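Local coordinates for LysR family transcriptional regulator (PDB 5FHK), which probably acts as a sequence-specific DNA-binding transcription factor, a virulence gene regulator of Vibrio vulnificus represented here by its regulatory domain, at residues L196-D199 with Y200-Y204; S44-D47 with Q48-P51; L80-S83 with P84-N88. All coordinates share one frame; numbering follows the deposited sequence.

The three contacts are local, each joining residues close in sequence, and they illustrate how chemistry follows place in the fold. Contact 1 lies within helix 192-204, whose inner side is buried against the sheet; regular backbone bonds and apolar side chains carry it. Contact 3 is also partly buried, but it joins strand 68-82 to helix 84-87 and relies on a serine cap. Contact 2 is a surface turn between strands 38-43 and 56-60, held by weak bonds and one apolar touch. Contacts 1 and 3 sit on opposite sides of the chain's centre, their own centres about 40 Å apart; those of contacts 1 and 2 are about 22 Å apart.

Contact 1 of 3, residues L196-D199 with Y200-Y204; sequences LFID and YVIAY
F197 and V201 meet one turn apart on helix 192-204, an alpha-helix of the periplasmic-binding-protein-like fold of this regulatory domain. The tight part of the contact is the side facing the sheet. There the CG2 methyl of V201 lies over one face of the F197 ring, 4.0 Å from its centroid and 18° off the ring normal, a CH-pi contact displaced toward the rim beside CZ. The ring reaches this place because its CG is anti to the backbone N (chi1 176°), and F29 of helix 18-32 meets it edge-to-face. I198 and I202 run side by side in the same direction, and side chains of strands 56-60 and 178-185 pack against them.

The outward side is looser. D199 and A203 are exposed, and what joins them is chiefly backbone: A203 N donates to D199 O at 2.8 Å, while the aspartate carboxylate makes a long, weak ion pair with R195. Four successive i to i+4 bonds run through both sides. At the seam of the isoleucine pair, I198 CG2 touches I202 CD1 at 3.9 Å.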
loop_
_atom_site.group_PDB
_atom_site.type_symbol
_atom_site.label_atom_id
_atom_site.label_comp_id
_atom_site.label_asym_id
_atom_site.label_seq_id
_atom_site.Cartn_x
_atom_site.Cartn_y
_atom_site.Cartn_z
ATOM N N LEU A 196 -1.015 -27.777 2.697
ATOM C CA LEU A 196 0.424 -27.573 2.638
ATOM C C LEU A 196 0.771 -26.152 3.042
ATOM O O LEU A 196 1.773 -25.913 3.733
ATOM C CB LEU A 196 0.935 -27.905 1.242
ATOM C CG LEU A 196 1.202 -29.411 1.151
ATOM C CD1 LEU A 196 1.563 -29.821 -0.253
ATOM C CD2 LEU A 196 2.323 -29.818 2.112
ATOM N N PHE A 197 -0.085 -25.201 2.675
ATOM C CA PHE A 197 0.179 -23.811 3.011
ATOM C C PHE A 197 0.136 -23.615 4.516
ATOM O O PHE A 197 1.058 -23.049 5.108
ATOM C CB PHE A 197 -0.832 -22.906 2.305
ATOM C CG PHE A 197 -0.689 -21.475 2.656
ATOM C CD1 PHE A 197 0.380 -20.740 2.189
ATOM C CD2 PHE A 197 -1.610 -20.856 3.485
ATOM C CE1 PHE A 197 0.507 -19.404 2.539
ATOM C CE2 PHE A 197 -1.482 -19.551 3.831
ATOM C CZ PHE A 197 -0.438 -18.814 3.362
ATOM N N ILE A 198 -0.894 -24.162 5.157
ATOM C CA ILE A 198 -1.085 -23.954 6.587
ATOM C C ILE A 198 0.064 -24.553 7.381
ATOM O O ILE A 198 0.474 -24.010 8.412
ATOM C CB ILE A 198 -2.438 -24.549 7.013
ATOM C CG1 ILE A 198 -3.569 -23.597 6.612
ATOM C CG2 ILE A 198 -2.454 -24.833 8.486
ATOM C CD1 ILE A 198 -4.921 -24.289 6.433
ATOM N N ASP A 199 0.566 -25.712 6.950
ATOM C CA ASP A 199 1.691 -26.310 7.650
ATOM C C ASP A 199 2.956 -25.494 7.447
ATOM O O ASP A 199 3.773 -25.378 8.365
ATOM C CB ASP A 199 1.912 -27.751 7.177
ATOM C CG ASP A 199 0.877 -28.724 7.746
ATOM O OD1 ASP A 199 0.203 -28.396 8.766
ATOM O OD2 ASP A 199 0.747 -29.830 7.167
ATOM N N TYR A 200 3.162 -24.960 6.238
ATOM C CA TYR A 200 4.306 -24.077 6.028
ATOM C C TYR A 200 4.279 -22.922 7.024
ATOM O O TYR A 200 5.287 -22.631 7.679
ATOM C CB TYR A 200 4.327 -23.549 4.594
ATOM C CG TYR A 200 5.599 -22.782 4.280
ATOM C CD1 TYR A 200 6.760 -23.445 3.853
ATOM C CD2 TYR A 200 5.653 -21.409 4.443
ATOM C CE1 TYR A 200 7.928 -22.734 3.578
ATOM C CE2 TYR A 200 6.789 -20.710 4.161
ATOM C CZ TYR A 200 7.922 -21.367 3.733
ATOM O OH TYR A 200 9.024 -20.608 3.479
ATOM N N VAL A 201 3.107 -22.291 7.181
ATOM C CA VAL A 201 2.957 -21.141 8.075
ATOM C C VAL A 201 3.293 -21.539 9.501
ATOM O O VAL A 201 4.085 -20.874 10.175
ATOM C CB VAL A 201 1.531 -20.555 7.974
ATOM C CG1 VAL A 201 1.332 -19.400 8.960
ATOM C CG2 VAL A 201 1.240 -20.057 6.574
ATOM N N ILE A 202 2.736 -22.658 9.970
ATOM C CA ILE A 202 3.027 -23.068 11.338
ATOM C C ILE A 202 4.506 -23.400 11.489
ATOM O O ILE A 202 5.161 -22.964 12.441
ATOM C CB ILE A 202 2.126 -24.235 11.765
ATOM C CG1 ILE A 202 0.669 -23.761 11.840
ATOM C CG2 ILE A 202 2.567 -24.756 13.116
ATOM C CD1 ILE A 202 -0.359 -24.909 11.730
ATOM N N ALA A 203 5.067 -24.144 10.532
ATOM C CA ALA A 203 6.479 -24.482 10.614
ATOM C C ALA A 203 7.371 -23.271 10.392
ATOM O O ALA A 203 8.532 -23.293 10.800
ATOM C CB ALA A 203 6.824 -25.594 9.620
ATOM N N TYR A 204 6.864 -22.214 9.769
ATOM C CA TYR A 204 7.651 -20.987 9.656
ATOM C C TYR A 204 7.816 -20.312 11.014
ATOM O O TYR A 204 8.884 -19.769 11.320
ATOM C CB TYR A 204 6.972 -20.037 8.671
ATOM C CG TYR A 204 7.851 -18.937 8.143
ATOM C CD1 TYR A 204 8.569 -19.126 6.971
ATOM C CD2 TYR A 204 7.939 -17.695 8.790
ATOM C CE1 TYR A 204 9.377 -18.127 6.448
ATOM C CE2 TYR A 204 8.765 -16.676 8.275
ATOM C CZ TYR A 204 9.473 -16.909 7.100
ATOM O OH TYR A 204 10.288 -15.957 6.537
#

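Contact 2 of 3, residues S44-D47 with Q48-P51; sequences SNAD and QLDP
Q48 folds back on N45 at the end of a short turn, in the loop that follows strand 38-43. Its backbone N donates to N45 O over 3.4 Å, a weak bond, and its CB and CG lie against the side-chain amide of N45. The two chains cross at a slant with their amide planes 27° apart, the glutamine bending about the CB-CG bond, the two carbons that touch N45. L49 repeats the pattern one residue on: its N reaches A46 O at 3.3 Å, again weakly but straighter. Two overlapping i to i+3 bonds therefore shape this segment as a loosely tied succession of turns. With CG of L49 anti to its own carbonyl carbon (chi1 -59°), the CD1 methyl is brought against A46, 3.8 Å from the alanine CB. D50 then carries the chain away from the turn, its carboxylate making a weak hydrogen bond to T52 OG1, and P51 leads on toward strand 56-60. That strand anchors the otherwise surface-lying loop: A46 packs on R59 and L49 on I57, while the carboxylate of D47 forms a salt bridge with R59, tying the turn between strands 38-43 and 56-60 to the second of them.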
loop_
_atom_site.group_PDB
_atom_site.type_symbol
_atom_site.label_atom_id
_atom_site.label_comp_id
_atom_site.label_asym_id
_atom_site.label_seq_id
_atom_site.Cartn_x
_atom_site.Cartn_y
_atom_site.Cartn_z
ATOM N N SER A 44 -9.464 -4.671 4.985
ATOM C CA SER A 44 -9.594 -3.715 6.092
ATOM C C SER A 44 -10.475 -4.209 7.243
ATOM O O SER A 44 -10.084 -4.105 8.411
ATOM C CB SER A 44 -10.146 -2.381 5.581
ATOM O OG SER A 44 -9.176 -1.697 4.811
ATOM N N ASN A 45 -11.676 -4.713 6.948
ATOM C CA ASN A 45 -12.598 -5.203 7.978
ATOM C C ASN A 45 -12.845 -6.693 7.741
ATOM O O ASN A 45 -13.631 -7.079 6.872
ATOM C CB ASN A 45 -13.909 -4.402 7.993
ATOM C CG ASN A 45 -14.516 -4.232 6.612
ATOM O OD1 ASN A 45 -13.805 -4.061 5.622
ATOM N ND2 ASN A 45 -15.838 -4.289 6.538
ATOM N N ALA A 46 -12.169 -7.529 8.522
ATOM C CA ALA A 46 -12.265 -8.973 8.380
ATOM C C ALA A 46 -13.484 -9.556 9.079
ATOM O O ALA A 46 -13.789 -10.739 8.875
ATOM C CB ALA A 46 -10.997 -9.631 8.922
ATOM N N ASP A 47 -14.168 -8.769 9.911
ATOM C CA ASP A 47 -15.434 -9.228 10.466
ATOM C C ASP A 47 -16.523 -9.277 9.410
ATOM O O ASP A 47 -17.545 -9.930 9.629
ATOM C CB ASP A 47 -15.874 -8.328 11.624
ATOM C CG ASP A 47 -14.935 -8.408 12.817
ATOM O OD1 ASP A 47 -14.821 -7.407 13.553
ATOM O OD2 ASP A 47 -14.304 -9.471 13.013
ATOM N N GLN A 48 -16.332 -8.604 8.280
ATOM C CA GLN A 48 -17.288 -8.639 7.183
ATOM C C GLN A 48 -16.975 -9.713 6.140
ATOM O O GLN A 48 -17.719 -9.849 5.157
ATOM C CB GLN A 48 -17.358 -7.267 6.512
ATOM C CG GLN A 48 -18.403 -6.371 7.143
ATOM C CD GLN A 48 -19.726 -7.099 7.296
ATOM O OE1 GLN A 48 -20.156 -7.395 8.410
ATOM N NE2 GLN A 48 -20.370 -7.409 6.169
ATOM N N LEU A 49 -15.925 -10.501 6.335
ATOM C CA LEU A 49 -15.678 -11.576 5.389
ATOM C C LEU A 49 -16.554 -12.786 5.685
ATOM O O LEU A 49 -16.908 -13.068 6.833
ATOM C CB LEU A 49 -14.212 -12.004 5.399
ATOM C CG LEU A 49 -13.179 -10.940 5.078
ATOM C CD1 LEU A 49 -11.793 -11.397 5.626
ATOM C CD2 LEU A 49 -13.147 -10.675 3.578
ATOM N N ASP A 50 -16.862 -13.529 4.622
ATOM C CA ASP A 50 -17.577 -14.791 4.738
ATOM C C ASP A 50 -16.560 -15.931 4.741
ATOM O O ASP A 50 -15.945 -16.197 3.696
ATOM C CB ASP A 50 -18.563 -14.936 3.582
ATOM C CG ASP A 50 -19.218 -16.290 3.535
ATOM O OD1 ASP A 50 -19.102 -17.053 4.526
ATOM O OD2 ASP A 50 -19.857 -16.583 2.496
ATOM N N PRO A 51 -16.369 -16.648 5.865
ATOM C CA PRO A 51 -15.298 -17.668 5.933
ATOM C C PRO A 51 -15.291 -18.662 4.791
ATOM O O PRO A 51 -14.216 -19.038 4.316
ATOM C CB PRO A 51 -15.577 -18.377 7.263
ATOM C CG PRO A 51 -16.314 -17.374 8.073
ATOM C CD PRO A 51 -17.153 -16.593 7.109
#

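Contact 3 of 3, residues L80-S83 with P84-N88; sequences LVAS and PEYVN
S83 opens helix 84-87 as its N-cap, OG accepting the N-H of Y86 at 3.2 Å with an N-H...O angle of 162°. This is the classic serine cap, which satisfies a first-turn amide that has no helical carbonyl before it. The hydroxyl can reach that amide because chi1 of 82° sets OG between the backbone N and the carbonyl carbon, turned to the start of the helix. The backbone adds a second grip: V87 N donates to S83 O at 3.1 Å, so the same residue holds two successive amides through different oxygens. V87 CG2 also lies 3.3 Å from S83 O. P84 supplies the first helical residue; its ring nitrogen carries no hydrogen, so no donor is left unused there.

Y86 directs its ring away from the helix start, with CG anti to the backbone N (chi1 -177°), which carries CD2 alongside the last strand residue, 4.0 Å from A82 CB. That methyl meets the ring obliquely, and V87 CG2 approaches A82 CB more loosely, at 4.3 Å. The far end of Y86 is fixed outside the turn, where OH hydrogen-bonds to H102 ND1 and F103 N. Strand 68-82 thus passes into helix 84-87 through the single residue S83, while A82 still pairs through its backbone with V167 of strand 167-168, and the Y86 side chain packs on I149 of strand 149-153.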
loop_
_atom_site.group_PDB
_atom_site.type_symbol
_atom_site.label_atom_id
_atom_site.label_comp_id
_atom_site.label_asym_id
_atom_site.label_seq_id
_atom_site.Cartn_x
_atom_site.Cartn_y
_atom_site.Cartn_z
ATOM N N LEU A 80 3.757 6.228 19.158
ATOM C CA LEU A 80 3.795 7.585 18.631
ATOM C C LEU A 80 5.216 7.911 18.208
ATOM O O LEU A 80 6.157 7.615 18.951
ATOM C CB LEU A 80 3.310 8.568 19.691
ATOM C CG LEU A 80 1.856 8.396 20.154
ATOM C CD1 LEU A 80 1.572 9.227 21.428
ATOM C CD2 LEU A 80 0.886 8.773 19.042
ATOM N N VAL A 81 5.374 8.487 17.006
ATOM C CA VAL A 81 6.678 8.904 16.494
ATOM C C VAL A 81 6.569 10.218 15.719
ATOM O O VAL A 81 5.482 10.670 15.359
ATOM C CB VAL A 81 7.354 7.836 15.590
ATOM C CG1 VAL A 81 7.679 6.594 16.385
ATOM C CG2 VAL A 81 6.459 7.472 14.371
ATOM N N ALA A 82 7.736 10.835 15.485
ATOM C CA ALA A 82 7.906 12.026 14.656
ATOM C C ALA A 82 9.373 12.088 14.221
ATOM O O ALA A 82 10.247 11.485 14.853
ATOM C CB ALA A 82 7.501 13.304 15.411
ATOM N N SER A 83 9.649 12.827 13.150
ATOM C CA SER A 83 11.043 12.935 12.710
ATOM C C SER A 83 11.851 13.822 13.664
ATOM O O SER A 83 11.288 14.591 14.438
ATOM C CB SER A 83 11.116 13.480 11.285
ATOM O OG SER A 83 11.011 14.890 11.275
ATOM N N PRO A 84 13.181 13.678 13.682
ATOM C CA PRO A 84 14.005 14.611 14.478
ATOM C C PRO A 84 13.814 16.060 14.076
ATOM O O PRO A 84 13.869 16.949 14.933
ATOM C CB PRO A 84 15.436 14.130 14.206
ATOM C CG PRO A 84 15.264 12.654 13.936
ATOM C CD PRO A 84 13.954 12.519 13.213
ATOM N N GLU A 85 13.572 16.333 12.795
ATOM C CA GLU A 85 13.359 17.715 12.386
ATOM C C GLU A 85 12.101 18.290 13.035
ATOM O O GLU A 85 12.093 19.445 13.469
ATOM C CB GLU A 85 13.285 17.803 10.859
ATOM C CG GLU A 85 13.132 19.223 10.311
ATOM C CD GLU A 85 12.763 19.252 8.822
ATOM O OE1 GLU A 85 12.131 18.275 8.329
ATOM O OE2 GLU A 85 13.117 20.255 8.147
ATOM N N TYR A 86 11.027 17.503 13.122
ATOM C CA TYR A 86 9.830 18.002 13.800
ATOM C C TYR A 86 10.076 18.203 15.293
ATOM O O TYR A 86 9.565 19.157 15.898
ATOM C CB TYR A 86 8.660 17.042 13.592
ATOM C CG TYR A 86 7.391 17.572 14.220
ATOM C CD1 TYR A 86 6.576 18.462 13.523
ATOM C CD2 TYR A 86 7.031 17.225 15.512
ATOM C CE1 TYR A 86 5.433 18.966 14.081
ATOM C CE2 TYR A 86 5.896 17.746 16.093
ATOM C CZ TYR A 86 5.092 18.610 15.371
ATOM O OH TYR A 86 3.929 19.110 15.933
ATOM N N VAL A 87 10.834 17.298 15.902
ATOM C CA VAL A 87 11.110 17.365 17.333
ATOM C C VAL A 87 11.958 18.588 17.671
ATOM O O VAL A 87 11.715 19.274 18.672
ATOM C CB VAL A 87 11.778 16.050 17.770
ATOM C CG1 VAL A 87 12.386 16.165 19.155
ATOM C CG2 VAL A 87 10.768 14.929 17.723
ATOM N N ASN A 88 12.958 18.887 16.848
ATOM C CA ASN A 88 13.837 20.020 17.106
ATOM C C ASN A 88 13.235 21.342 16.666
ATOM O O ASN A 88 13.925 22.360 16.717
ATOM C CB ASN A 88 15.189 19.826 16.411
ATOM C CG ASN A 88 15.903 18.553 16.845
ATOM O OD1 ASN A 88 16.963 18.217 16.308
ATOM N ND2 ASN A 88 15.332 17.839 17.819
#